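Local coordinates for protein lactoylglutathione lyase (Pseudomonas aeruginosa, PDB 4MTR) that belongs to the glyoxalase/bleomycin resistance protein/dioxygenase superfamily and binds zinc at sites shared between the two subunits of its assembly, at residues S6-A11 / D117-E122; L41-Y46 / A54-H59; H74-V79 / E122-G127. One frame throughout, in Å; residues are numbered along the deposited sequence. Where two conformers were deposited one is given.

Interaction 1: residues S6-A11 / D117-E122. With ZN (zinc ion), chain F.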
# COMPACT_ATOMS: atom_id res chain seq x y z
N SER A 6 4.50 0.21 1.03
CA SER A 6 3.61 1.17 0.41
C SER A 6 4.07 2.48 1.01
O SER A 6 4.53 2.48 2.15
CB SER A 6 2.18 0.89 0.85
OG SER A 6 1.31 1.93 0.43
N MET A 7 3.91 3.60 0.30
CA MET A 7 4.26 4.90 0.85
C MET A 7 3.02 5.82 0.83
O MET A 7 2.33 5.89 -0.18
CB MET A 7 5.45 5.56 0.12
CG MET A 7 5.91 6.88 0.77
SD MET A 7 4.91 8.36 0.39
CE MET A 7 5.84 9.05 -1.03
N LEU A 8 2.74 6.47 1.96
CA LEU A 8 1.62 7.41 2.15
C LEU A 8 2.15 8.72 2.67
O LEU A 8 3.04 8.73 3.52
CB LEU A 8 0.62 6.84 3.18
CG LEU A 8 -0.05 5.47 2.82
CD1 LEU A 8 -0.95 4.98 3.99
CD2 LEU A 8 -0.86 5.56 1.53
N ARG A 9 1.68 9.84 2.10
CA ARG A 9 2.07 11.18 2.56
C ARG A 9 1.11 11.57 3.71
O ARG A 9 -0.11 11.35 3.64
CB ARG A 9 2.04 12.21 1.43
CG ARG A 9 3.02 11.87 0.29
CD ARG A 9 3.21 12.98 -0.73
NE ARG A 9 4.20 12.58 -1.72
CZ ARG A 9 3.93 11.91 -2.83
NH1 ARG A 9 2.67 11.62 -3.15
NH2 ARG A 9 4.90 11.51 -3.63
N VAL A 10 1.68 12.12 4.77
CA VAL A 10 0.98 12.47 6.02
C VAL A 10 1.16 13.95 6.36
O VAL A 10 2.27 14.47 6.21
CB VAL A 10 1.33 11.53 7.21
CG1 VAL A 10 0.82 10.11 6.96
CG2 VAL A 10 2.82 11.50 7.52
N ALA A 11 0.08 14.61 6.82
CA ALA A 11 0.06 16.04 7.18
C ALA A 11 0.89 16.30 8.40
O ALA A 11 1.48 17.37 8.53
CB ALA A 11 -1.37 16.51 7.44
N ASP A 117 -4.90 10.97 8.89
CA ASP A 117 -5.06 11.57 7.59
C ASP A 117 -6.28 11.04 6.81
O ASP A 117 -6.51 11.49 5.69
CB ASP A 117 -3.79 11.39 6.74
CG ASP A 117 -2.61 12.13 7.31
OD1 ASP A 117 -2.34 13.25 6.84
OD2 ASP A 117 -1.95 11.58 8.20
N GLY A 118 -7.00 10.09 7.39
CA GLY A 118 -8.16 9.47 6.76
C GLY A 118 -7.85 8.24 5.91
O GLY A 118 -8.73 7.71 5.25
N TYR A 119 -6.60 7.73 5.97
CA TYR A 119 -6.27 6.52 5.21
C TYR A 119 -6.89 5.35 5.93
O TYR A 119 -6.79 5.24 7.16
CB TYR A 119 -4.79 6.28 5.10
CG TYR A 119 -4.07 7.35 4.30
CD1 TYR A 119 -4.29 7.49 2.93
CD2 TYR A 119 -3.13 8.18 4.90
CE1 TYR A 119 -3.58 8.42 2.17
CE2 TYR A 119 -2.43 9.12 4.16
CZ TYR A 119 -2.66 9.25 2.80
OH TYR A 119 -1.93 10.15 2.09
N LYS A 120 -7.53 4.47 5.18
CA LYS A 120 -8.22 3.34 5.76
C LYS A 120 -7.30 2.14 6.05
O LYS A 120 -6.47 1.73 5.23
CB LYS A 120 -9.39 2.91 4.86
CG LYS A 120 -10.46 3.99 4.70
CD LYS A 120 -11.51 3.57 3.68
CE LYS A 120 -12.65 4.56 3.61
NZ LYS A 120 -13.44 4.59 4.87
N VAL A 121 -7.53 1.53 7.20
CA VAL A 121 -6.79 0.36 7.58
C VAL A 121 -7.80 -0.77 7.76
O VAL A 121 -8.73 -0.63 8.55
CB VAL A 121 -5.92 0.61 8.84
CG1 VAL A 121 -5.24 -0.68 9.31
CG2 VAL A 121 -4.88 1.71 8.61
N GLU A 122 -7.61 -1.87 7.04
CA GLU A 122 -8.45 -3.05 7.11
C GLU A 122 -7.88 -4.05 8.12
O GLU A 122 -6.79 -4.56 7.92
CB GLU A 122 -8.55 -3.69 5.72
CG GLU A 122 -9.58 -4.81 5.60
CD GLU A 122 -9.63 -5.57 4.28
OE1 GLU A 122 -8.59 -5.68 3.59
OE2 GLU A 122 -10.71 -6.11 3.97
ZN ZN F . -8.13 -5.58 1.37
O HOH W 1 -9.93 -6.59 1.02

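Interaction 2: residues L41-Y46 / A54-H59. With ZN (zinc ion), chain E; EDO (1,2-ethanediol), chain C.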
# COMPACT_ATOMS: atom_id res chain seq x y z
N LEU A 41 11.04 11.12 6.22
CA LEU A 41 10.50 9.80 5.99
C LEU A 41 10.54 9.06 7.31
O LEU A 41 11.51 9.19 8.07
CB LEU A 41 11.41 8.99 5.03
CG LEU A 41 11.74 9.53 3.66
CD1 LEU A 41 12.53 8.50 2.88
CD2 LEU A 41 10.47 9.84 2.86
N ALA A 42 9.57 8.17 7.51
CA ALA A 42 9.58 7.26 8.63
C ALA A 42 9.08 5.93 8.08
O ALA A 42 8.14 5.91 7.28
CB ALA A 42 8.67 7.76 9.76
N PHE A 43 9.78 4.85 8.38
CA PHE A 43 9.35 3.53 8.01
C PHE A 43 8.87 2.89 9.30
O PHE A 43 9.59 2.91 10.32
CB PHE A 43 10.48 2.70 7.38
CG PHE A 43 10.86 3.18 5.99
CD1 PHE A 43 11.66 4.32 5.83
CD2 PHE A 43 10.43 2.51 4.86
CE1 PHE A 43 12.02 4.77 4.55
CE2 PHE A 43 10.80 2.96 3.58
CZ PHE A 43 11.57 4.09 3.43
N VAL A 44 7.66 2.32 9.27
CA VAL A 44 7.08 1.63 10.41
C VAL A 44 6.68 0.25 10.01
O VAL A 44 6.31 0.01 8.86
CB VAL A 44 5.89 2.41 11.07
CG1 VAL A 44 6.38 3.69 11.75
CG2 VAL A 44 4.76 2.71 10.07
N GLY A 45 6.70 -0.66 10.97
CA GLY A 45 6.24 -2.01 10.72
C GLY A 45 6.34 -2.92 11.92
O GLY A 45 6.45 -2.46 13.06
N TYR A 46 6.32 -4.21 11.63
CA TYR A 46 6.36 -5.29 12.62
C TYR A 46 7.69 -6.02 12.67
O TYR A 46 8.26 -6.13 13.75
CB TYR A 46 5.16 -6.22 12.37
CG TYR A 46 3.85 -5.48 12.47
CD1 TYR A 46 3.39 -5.00 13.69
CD2 TYR A 46 3.09 -5.21 11.34
CE1 TYR A 46 2.20 -4.30 13.79
CE2 TYR A 46 1.88 -4.52 11.43
CZ TYR A 46 1.44 -4.07 12.66
OH TYR A 46 0.26 -3.37 12.74
N ALA A 54 6.85 -3.17 4.96
CA ALA A 54 6.70 -2.07 5.90
C ALA A 54 5.79 -1.02 5.32
O ALA A 54 5.20 -1.20 4.24
CB ALA A 54 8.07 -1.46 6.20
N LEU A 55 5.60 0.04 6.07
CA LEU A 55 4.79 1.18 5.66
C LEU A 55 5.68 2.40 5.74
O LEU A 55 6.27 2.67 6.79
CB LEU A 55 3.54 1.33 6.56
CG LEU A 55 2.69 2.60 6.30
CD1 LEU A 55 2.09 2.60 4.85
CD2 LEU A 55 1.62 2.77 7.38
N GLU A 56 5.82 3.12 4.62
CA GLU A 56 6.63 4.32 4.60
C GLU A 56 5.74 5.54 4.74
O GLU A 56 4.77 5.71 4.00
CB GLU A 56 7.41 4.40 3.28
CG GLU A 56 8.31 5.64 3.16
CD GLU A 56 9.01 5.75 1.81
OE1 GLU A 56 8.67 4.97 0.89
OE2 GLU A 56 9.93 6.59 1.68
N LEU A 57 6.09 6.40 5.64
CA LEU A 57 5.32 7.63 5.85
C LEU A 57 6.17 8.81 5.45
O LEU A 57 7.30 8.92 5.94
CB LEU A 57 4.99 7.75 7.33
CG LEU A 57 4.10 6.63 7.88
CD1 LEU A 57 3.94 6.77 9.36
CD2 LEU A 57 2.70 6.62 7.18
N THR A 58 5.63 9.70 4.63
CA THR A 58 6.36 10.90 4.18
C THR A 58 5.64 12.17 4.60
O THR A 58 4.46 12.29 4.40
CB THR A 58 6.47 10.90 2.63
OG1 THR A 58 7.19 9.74 2.21
CG2 THR A 58 7.17 12.14 2.08
N HIS A 59 6.39 13.14 5.12
CA HIS A 59 5.83 14.44 5.38
C HIS A 59 6.66 15.47 4.63
O HIS A 59 7.87 15.52 4.84
CB HIS A 59 5.77 14.78 6.88
CG HIS A 59 5.20 16.15 7.06
ND1 HIS A 59 3.97 16.49 6.53
CD2 HIS A 59 5.79 17.28 7.52
CE1 HIS A 59 3.83 17.78 6.74
NE2 HIS A 59 4.90 18.30 7.34
ZN ZN E . 9.45 3.99 -0.95
C1 EDO C . 8.41 -5.21 8.18
O1 EDO C . 9.31 -4.30 7.58
C2 EDO C . 7.31 -4.42 8.85
O2 EDO C . 6.19 -5.25 9.10
O HOH W 2 10.95 5.16 -0.69

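Interaction 3: residues H74-V79 / E122-G127. With ZN (zinc ion), chain F.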
# COMPACT_ATOMS: atom_id res chain seq x y z
N HIS A 74 -6.86 0.83 0.67
CA HIS A 74 -6.58 0.67 2.10
C HIS A 74 -5.31 -0.16 2.28
O HIS A 74 -4.74 -0.65 1.30
CB HIS A 74 -7.78 -0.06 2.77
CG HIS A 74 -8.15 -1.38 2.15
ND1 HIS A 74 -9.24 -1.51 1.31
CD2 HIS A 74 -7.59 -2.60 2.31
CE1 HIS A 74 -9.28 -2.78 0.94
NE2 HIS A 74 -8.32 -3.48 1.53
N LEU A 75 -4.89 -0.30 3.55
CA LEU A 75 -3.77 -1.14 3.96
C LEU A 75 -4.40 -2.20 4.83
O LEU A 75 -5.13 -1.86 5.76
CB LEU A 75 -2.70 -0.33 4.76
CG LEU A 75 -1.46 -1.15 5.16
CD1 LEU A 75 -0.59 -1.49 3.93
CD2 LEU A 75 -0.61 -0.39 6.20
N ALA A 76 -4.15 -3.49 4.55
CA ALA A 76 -4.72 -4.58 5.36
C ALA A 76 -3.67 -5.12 6.29
O ALA A 76 -2.53 -5.38 5.89
CB ALA A 76 -5.24 -5.69 4.48
N ILE A 77 -4.05 -5.29 7.57
CA ILE A 77 -3.14 -5.80 8.61
C ILE A 77 -3.79 -6.97 9.30
O ILE A 77 -4.97 -6.88 9.65
CB ILE A 77 -2.77 -4.68 9.61
CG1 ILE A 77 -1.95 -3.57 8.88
CG2 ILE A 77 -1.91 -5.31 10.80
CD1 ILE A 77 -1.69 -2.36 9.64
N GLU A 78 -3.03 -8.06 9.50
CA GLU A 78 -3.49 -9.24 10.24
C GLU A 78 -3.36 -8.95 11.74
O GLU A 78 -2.29 -8.55 12.19
CB GLU A 78 -2.65 -10.46 9.85
CG GLU A 78 -3.18 -11.79 10.40
CD GLU A 78 -2.47 -12.99 9.80
OE1 GLU A 78 -1.31 -13.24 10.18
OE2 GLU A 78 -3.07 -13.65 8.91
N VAL A 79 -4.44 -9.17 12.52
CA VAL A 79 -4.47 -8.91 13.98
C VAL A 79 -4.96 -10.16 14.75
O VAL A 79 -5.71 -10.94 14.18
CB VAL A 79 -5.32 -7.65 14.35
CG1 VAL A 79 -4.75 -6.38 13.74
CG2 VAL A 79 -6.78 -7.81 13.95
N GLU A 122 -7.61 -1.87 7.04
CA GLU A 122 -8.45 -3.05 7.11
C GLU A 122 -7.88 -4.05 8.12
O GLU A 122 -6.79 -4.56 7.92
CB GLU A 122 -8.55 -3.69 5.72
CG GLU A 122 -9.58 -4.81 5.60
CD GLU A 122 -9.63 -5.57 4.28
OE1 GLU A 122 -8.59 -5.68 3.59
OE2 GLU A 122 -10.71 -6.11 3.97
N LEU A 123 -8.63 -4.34 9.21
CA LEU A 123 -8.21 -5.30 10.22
C LEU A 123 -8.76 -6.67 9.91
O LEU A 123 -9.98 -6.86 9.87
CB LEU A 123 -8.64 -4.88 11.64
CG LEU A 123 -8.22 -3.50 12.11
CD1 LEU A 123 -8.94 -3.16 13.40
CD2 LEU A 123 -6.68 -3.36 12.26
N ILE A 124 -7.87 -7.62 9.67
CA ILE A 124 -8.29 -8.97 9.31
C ILE A 124 -7.85 -9.90 10.42
O ILE A 124 -6.66 -10.13 10.60
CB ILE A 124 -7.75 -9.35 7.89
CG1 ILE A 124 -8.37 -8.44 6.79
CG2 ILE A 124 -7.93 -10.88 7.57
CD1 ILE A 124 -7.75 -8.54 5.42
N GLN A 125 -8.82 -10.42 11.19
CA GLN A 125 -8.50 -11.30 12.31
C GLN A 125 -7.74 -12.53 11.84
O GLN A 125 -8.14 -13.15 10.85
CB GLN A 125 -9.78 -11.69 13.06
CG GLN A 125 -9.50 -12.32 14.41
CD GLN A 125 -10.72 -12.22 15.27
OE1 GLN A 125 -10.98 -11.19 15.89
NE2 GLN A 125 -11.51 -13.28 15.30
N LYS A 126 -6.63 -12.85 12.51
CA LYS A 126 -5.79 -14.01 12.21
C LYS A 126 -6.65 -15.28 12.10
O LYS A 126 -7.56 -15.48 12.91
CB LYS A 126 -4.70 -14.18 13.28
CG LYS A 126 -3.54 -15.07 12.83
CD LYS A 126 -2.57 -15.35 13.95
CE LYS A 126 -1.43 -16.22 13.49
NZ LYS A 126 -0.39 -16.38 14.54
N GLY A 127 -6.39 -16.08 11.08
CA GLY A 127 -7.15 -17.30 10.81
C GLY A 127 -8.46 -17.02 10.12
O GLY A 127 -9.52 -17.44 10.60
ZN ZN F . -8.13 -5.58 1.37
O HOH W 1 -9.93 -6.59 1.02

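Interaction 1: residues S6-A11 / D117-E122
Y119 and D117, on the turn that leads into strand 120-125, dock against the end of strand 2-9 and the loop after it, tying together the two βαβββ modules of the glyoxalase fold. The tyrosine has the largest share of the contact. Its CG lies anti to the carbonyl carbon (chi1 -65°), which carries the ring back across L8. The two side chains run past each other in opposite directions, and L8 CD1 sits over one ring face, 4.1 Å from the centroid of the Y119 ring and 20° off its normal. The other methyl, L8 CD2, reaches Y119 CE1 at 4.0 Å. At the far end of the ring, Y119 OH donates to R9 O at 2.7 Å; the hydroxyl meets a lone pair in the carbonyl plane, and the acceptor itself lies in the plane of the ring. This bond anchors the hydroxyl end. V10 CG1 comes to the ring edge, 4.4 Å from Y119 CE2.

D117 holds the loop beyond the strand. Its OD1 takes the backbone amide of A11, with A11 N 2.8 Å from D117 OD1, on the syn side of the carboxylate and nearly straight at 170°. OD2 turns to the valine instead, 3.4 Å from V10 CG1, the two side chains crossing at about a right angle.

The turn is held from within by D115, whose OD1 accepts from the amides of D117 and Y119. R9 points its guanidinium elsewhere, to the carbonyl of D70 of the second subunit. Strand 2-9 is paired with strand 54-60 through S6 and L8, with V10 just past its end also bonded to T58, and it also ladders antiparallel with a strand of the second subunit; strand 120-125 lies beside strand 72-79.

Interaction 2: residues L41-Y46 / A54-H59
F43 and E56 stand side by side on one face of the hairpin made by strands 39-45 and 54-60, pointing the same way, and the glutamate of the pair is a zinc ligand. E56 CG rests over one face of the phenyl, 3.9 Å from the centroid of the F43 ring. Further out the carboxylate stays close to the ring, with E56 CD 3.5 Å from F43 CZ and the two planes 19° apart. With CG anti to the backbone N (chi1 -180°) and the chain extended beyond it, the glutamate reaches straight out from the sheet, so that OE1 binds the zinc ion at 2.2 Å. The ring, together with the metal bond, probably restricts how the carboxylate turns. E56 OE2 is 3.4 Å from L41 CD1, and a zinc-bound water gives it a weak hydrogen bond.

L41 lies on the same face. It crosses E56 obliquely but lies alongside T58, bringing L41 CD2 to 3.3 Å from T58 OG1. The other face is apolar: V44 CG2 packs 4.0 Å from L55 CB and reaches diagonally to L57 CD1 at 4.2 Å.

Between the faces, A42 pairs with L57 and V44 with L55 as antiparallel hydrogen-bonded pairs, each with two bonds; the shortest runs from L57 N to A42 O at 2.7 Å. Near the turn, Y46 N donates to O2 of a 1,2-ethanediol, probably from the crystallisation liquor.

H5 of the same chain joins E56 on the metal and meets F43 edge-to-face, while R30 makes a cation-pi contact with that ring. H74 and E122 of the second subunit supply the remaining protein ligands. The apolar face is covered by helix 13-22, with L17 against A42 and V44; strands 27-34 and 2-9 flank the hairpin.

Interaction 3: residues H74-V79 / E122-G127
H74-V79 and E122-G127 run parallel, their strand axes 32° apart, and are laced by five backbone hydrogen bonds, the first from E122 N to L75 O and the last from K126 N to V79 O, with A76 set against E122, I77 against L123, E78 against I124 and V79 against Q125.

Just before the first bridge pair H74 and, within it, E122 converge on a zinc ion. H74 CG sits between its backbone N and carbonyl carbon (chi1 55°), which swings the imidazole over toward the neighbouring strand. H74 NE2 binds the zinc at 2.1 Å and E122 OE1 binds it at 2.3 Å. The ring and carboxylate planes stand 68° apart, and A76 CB lies 3.5 Å from E122 OE1. Further along this face A76 CB meets I124 CD1 at 3.9 Å. On the opposite face V79 CG1 packs 3.9 Å from L123 CD2, both residues also touching T85 of helix 82-91. E78 carries its carboxylate past the aliphatic CG of the poorly ordered K126, but its salt bridge is with R2 of the second subunit.

H74 NE2 and E122 OE1 lie only 3.0 Å apart because they are joined through the metal and not by a hydrogen bond. A water fills another metal position, while H5 and E56 of the second subunit complete the protein ligands. One strand pair therefore supplies half of the protein ligands, so a complete site needs both subunits, and the metal probably helps hold them together.

Interaction 2 is the most buried of the three, interaction 1 is partly buried near the middle of the chain, and interaction 3 runs out to an exposed end at K126. Interactions 2 and 3 are strand pairs, antiparallel in one sheet and parallel in the other; interaction 1 joins the two sheets with side-chain bonds to backbone. It borders both: V10 N and V10 O bond to T58 O and H59 ND1, and K120 O bonds to L75 N. Interactions 1 and 3 share E122. The metal chemistry of interactions 2 and 3 is complementary, since each zinc takes E56 from one subunit and H74 with E122 from the other.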